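Local coordinates for protein ERPC (Borrelia burgdorferi, PDB 4BXM) that is an outer-surface lipoprotein that probably recruits the host complement regulator factor H, at residues T70-E75 / F92-Y97. Residues are numbered along the deposited sequence; the frame is centred on the assembly and turned at random.
Sequences TFFSLE and FKTSLY
Tyr97 swings its ring anti to the backbone N (chi1 179°) and Phe71 does the same, which lays the two side chains side by side with the tyrosine edge turned toward the phenylalanine face, centroids 5.6 Å apart. Phe72 instead tucks CG between its own N and carbonyl carbon (chi1 63°), bringing CZ within 3.9 Å of Phe92 CZ, the two rings oblique at 46°, while Thr94 CG2 packs against Phe72 CD1. These large apolar rings suit their buried places, and one methyl of the branched Leu74, CD2, lies 4.0 Å from Phe92 CD2. Ser73 and Leu96 point to the face away from Phe72 and Tyr97; there a short serine lets Ser73 OG share a hydrogen bond of 3.1 Å with Ser95 OG, either being the possible donor. Ser73 N donates to Leu96 O at 2.8 Å. Ser73 O takes Ser95 N at 2.8 Å and, weakly, Leu96 N, so two successive residues face one: a classic beta bulge. A water bridges Glu75 N and Lys93 O. Tyr97 OH hydrogen-bonds the carboxylate of Glu103, and Thr94 OG1 the backbone O of Lys113. Strand 67-74 lies between strands 50-56 and 96-97 of the antiparallel sheet, with Phe82 of helix 79-88 packing on Phe72, Leu74 and Phe92, and Phe92 also reaching strand 114-122.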
ATOM      1  N   THR A  70       5.034  -5.367  -7.605  1.00 24.84           N
ATOM      2  CA  THR A  70       4.738  -3.963  -7.432  1.00 23.67           C
ATOM      3  C   THR A  70       3.272  -3.787  -7.051  1.00 21.47           C
ATOM      4  O   THR A  70       2.403  -4.395  -7.654  1.00 21.02           O
ATOM      5  CB  THR A  70       5.002  -3.172  -8.720  1.00 24.23           C
ATOM      6  OG1 THR A  70       6.304  -3.507  -9.132  1.00 24.84           O
ATOM      7  CG2 THR A  70       5.069  -1.650  -8.420  1.00 25.37           C
ATOM      8  N   PHE A  71       3.061  -2.988  -6.024  1.00 17.39           N
ATOM      9  CA  PHE A  71       1.766  -2.607  -5.531  1.00 20.30           C
ATOM     10  C   PHE A  71       1.394  -1.237  -6.099  1.00 18.89           C
ATOM     11  O   PHE A  71       0.379  -1.093  -6.709  1.00 17.99           O
ATOM     12  CB  PHE A  71       1.821  -2.553  -4.006  1.00 20.09           C
ATOM     13  CG  PHE A  71       0.496  -2.368  -3.324  1.00 19.69           C
ATOM     14  CD1 PHE A  71      -0.469  -3.375  -3.343  1.00 22.56           C
ATOM     15  CD2 PHE A  71       0.282  -1.287  -2.515  1.00 22.53           C
ATOM     16  CE1 PHE A  71      -1.695  -3.239  -2.670  1.00 20.19           C
ATOM     17  CE2 PHE A  71      -0.918  -1.132  -1.789  1.00 22.37           C
ATOM     18  CZ  PHE A  71      -1.930  -2.095  -1.920  1.00 22.01           C
ATOM     19  N   PHE A  72       2.247  -0.249  -5.866  1.00 20.42           N
ATOM     20  CA  PHE A  72       2.171   1.043  -6.552  1.00 22.37           C
ATOM     21  C   PHE A  72       3.489   1.742  -6.532  1.00 22.02           C
ATOM     22  O   PHE A  72       4.378   1.400  -5.706  1.00 20.52           O
ATOM     23  CB  PHE A  72       1.088   1.977  -5.957  1.00 22.13           C
ATOM     24  CG  PHE A  72       1.278   2.404  -4.494  1.00 18.31           C
ATOM     25  CD1 PHE A  72       2.241   3.337  -4.129  1.00 20.35           C
ATOM     26  CD2 PHE A  72       0.425   1.964  -3.524  1.00 17.58           C
ATOM     27  CE1 PHE A  72       2.404   3.683  -2.818  1.00 18.25           C
ATOM     28  CE2 PHE A  72       0.506   2.365  -2.221  1.00 17.29           C
ATOM     29  CZ  PHE A  72       1.477   3.258  -1.859  1.00 19.68           C
ATOM     30  N   SER A  73       3.582   2.795  -7.337  1.00 21.90           N
ATOM     31  CA  SER A  73       4.757   3.608  -7.299  1.00 20.67           C
ATOM     32  C   SER A  73       4.396   5.059  -7.476  1.00 20.83           C
ATOM     33  O   SER A  73       3.294   5.401  -7.936  1.00 19.97           O
ATOM     34  CB  SER A  73       5.773   3.069  -8.371  1.00 23.00           C
ATOM     35  OG  SER A  73       5.194   3.350  -9.596  1.00 34.80           O
ATOM     36  N   LEU A  74       5.319   5.944  -7.150  1.00 19.15           N
ATOM     37  CA  LEU A  74       5.068   7.385  -7.275  1.00 20.53           C
ATOM     38  C   LEU A  74       6.396   8.057  -7.586  1.00 21.27           C
ATOM     39  O   LEU A  74       7.469   7.587  -7.199  1.00 20.34           O
ATOM     40  CB  LEU A  74       4.492   7.969  -5.950  1.00 21.62           C
ATOM     41  CG  LEU A  74       5.286   7.700  -4.650  1.00 21.20           C
ATOM     42  CD1 LEU A  74       5.752   8.966  -3.964  1.00 22.77           C
ATOM     43  CD2 LEU A  74       4.372   6.890  -3.711  1.00 22.62           C
ATOM     44  N   GLU A  75       6.325   9.208  -8.171  1.00 22.27           N
ATOM     45  CA  GLU A  75       7.505   9.890  -8.589  1.00 24.56           C
ATOM     46  C   GLU A  75       8.019  10.861  -7.528  1.00 23.67           C
ATOM     47  O   GLU A  75       7.323  11.180  -6.529  1.00 24.86           O
ATOM     48  CB  GLU A  75       7.199  10.554  -9.974  1.00 27.02           C
ATOM     49  CG  GLU A  75       6.518  11.894  -9.880  1.00 32.03           C
ATOM     50  CD  GLU A  75       6.380  12.591 -11.258  1.00 37.92           C
ATOM     51  OE1 GLU A  75       5.697  12.014 -12.114  1.00 44.52           O
ATOM     52  OE2 GLU A  75       6.981  13.685 -11.481  1.00 41.98           O
ATOM     53  N   PHE A  92      -1.726  11.559  -1.895  1.00 22.21           N
ATOM     54  CA  PHE A  92      -0.613  11.596  -2.861  1.00 21.87           C
ATOM     55  C   PHE A  92      -1.084  10.935  -4.142  1.00 20.79           C
ATOM     56  O   PHE A  92      -2.013  10.087  -4.165  1.00 26.25           O
ATOM     57  CB  PHE A  92       0.691  10.942  -2.309  1.00 21.87           C
ATOM     58  CG  PHE A  92       0.498   9.518  -1.930  1.00 21.55           C
ATOM     59  CD1 PHE A  92      -0.088   9.187  -0.717  1.00 20.06           C
ATOM     60  CD2 PHE A  92       0.785   8.500  -2.834  1.00 22.76           C
ATOM     61  CE1 PHE A  92      -0.290   7.871  -0.383  1.00 20.09           C
ATOM     62  CE2 PHE A  92       0.524   7.184  -2.524  1.00 21.36           C
ATOM     63  CZ  PHE A  92       0.003   6.873  -1.284  1.00 21.04           C
ATOM     64  N   LYS A  93      -0.415  11.305  -5.218  1.00 22.32           N
ATOM     65  CA  LYS A  93      -0.618  10.684  -6.525  1.00 23.55           C
ATOM     66  C   LYS A  93       0.414   9.592  -6.833  1.00 20.10           C
ATOM     67  O   LYS A  93       1.604   9.854  -6.872  1.00 19.56           O
ATOM     68  CB  LYS A  93      -0.610  11.771  -7.613  1.00 26.91           C
ATOM     69  CG  LYS A  93      -1.464  11.401  -8.829  1.00 32.50           C
ATOM     70  CD  LYS A  93      -1.201  12.362  -9.991  1.00 35.88           C
ATOM     71  CE  LYS A  93       0.099  11.972 -10.713  1.00 42.17           C
ATOM     72  NZ  LYS A  93       0.678  13.093 -11.522  1.00 55.56           N
ATOM     73  N   THR A  94      -0.060   8.399  -7.155  1.00 18.69           N
ATOM     74  CA  THR A  94       0.786   7.378  -7.725  1.00 18.37           C
ATOM     75  C   THR A  94       0.997   7.583  -9.228  1.00 20.96           C
ATOM     76  O   THR A  94       0.134   8.163  -9.896  1.00 21.34           O
ATOM     77  CB  THR A  94       0.152   6.025  -7.431  1.00 18.88           C
ATOM     78  OG1 THR A  94      -1.186   5.911  -7.980  1.00 18.82           O
ATOM     79  CG2 THR A  94       0.033   5.907  -5.909  1.00 19.93           C
ATOM     80  N   SER A  95       2.110   7.092  -9.771  1.00 20.56           N
ATOM     81  CA  SER A  95       2.362   7.083 -11.218  1.00 19.51           C
ATOM     82  C   SER A  95       1.723   5.824 -11.733  1.00 21.59           C
ATOM     83  O   SER A  95       0.992   5.788 -12.748  1.00 19.40           O
ATOM     84  CB  SER A  95       3.874   7.090 -11.478  1.00 22.83           C
ATOM     85  OG  SER A  95       4.488   6.191 -10.547  1.00 25.14           O
ATOM     86  N   LEU A  96       1.778   4.813 -10.911  1.00 21.61           N
ATOM     87  CA  LEU A  96       1.240   3.537 -11.299  1.00 22.28           C
ATOM     88  C   LEU A  96       0.730   2.749 -10.131  1.00 23.50           C
ATOM     89  O   LEU A  96       1.391   2.699  -9.120  1.00 22.42           O
ATOM     90  CB  LEU A  96       2.390   2.804 -11.996  1.00 26.79           C
ATOM     91  CG  LEU A  96       2.017   1.617 -12.786  1.00 38.24           C
ATOM     92  CD1 LEU A  96       1.204   2.045 -14.017  1.00 40.73           C
ATOM     93  CD2 LEU A  96       3.338   0.941 -13.156  1.00 44.67           C
ATOM     94  N   TYR A  97      -0.489   2.187 -10.239  1.00 22.63           N
ATOM     95  CA  TYR A  97      -1.093   1.421  -9.179  1.00 20.41           C
ATOM     96  C   TYR A  97      -1.614   0.108  -9.749  1.00 22.26           C
ATOM     97  O   TYR A  97      -2.405   0.126 -10.722  1.00 21.30           O
ATOM     98  CB  TYR A  97      -2.229   2.238  -8.546  1.00 18.85           C
ATOM     99  CG  TYR A  97      -2.929   1.503  -7.450  1.00 18.14           C
ATOM    100  CD1 TYR A  97      -3.892   0.539  -7.725  1.00 18.69           C
ATOM    101  CD2 TYR A  97      -2.622   1.744  -6.097  1.00 18.32           C
ATOM    102  CE1 TYR A  97      -4.497  -0.204  -6.718  1.00 18.36           C
ATOM    103  CE2 TYR A  97      -3.190   0.986  -5.090  1.00 19.14           C
ATOM    104  CZ  TYR A  97      -4.159   0.026  -5.393  1.00 19.37           C
ATOM    105  OH  TYR A  97      -4.801  -0.660  -4.359  1.00 20.87           O
TER
HETATM  106  O   HOH W   1       3.456  10.029  -8.602  1.00 20.72           O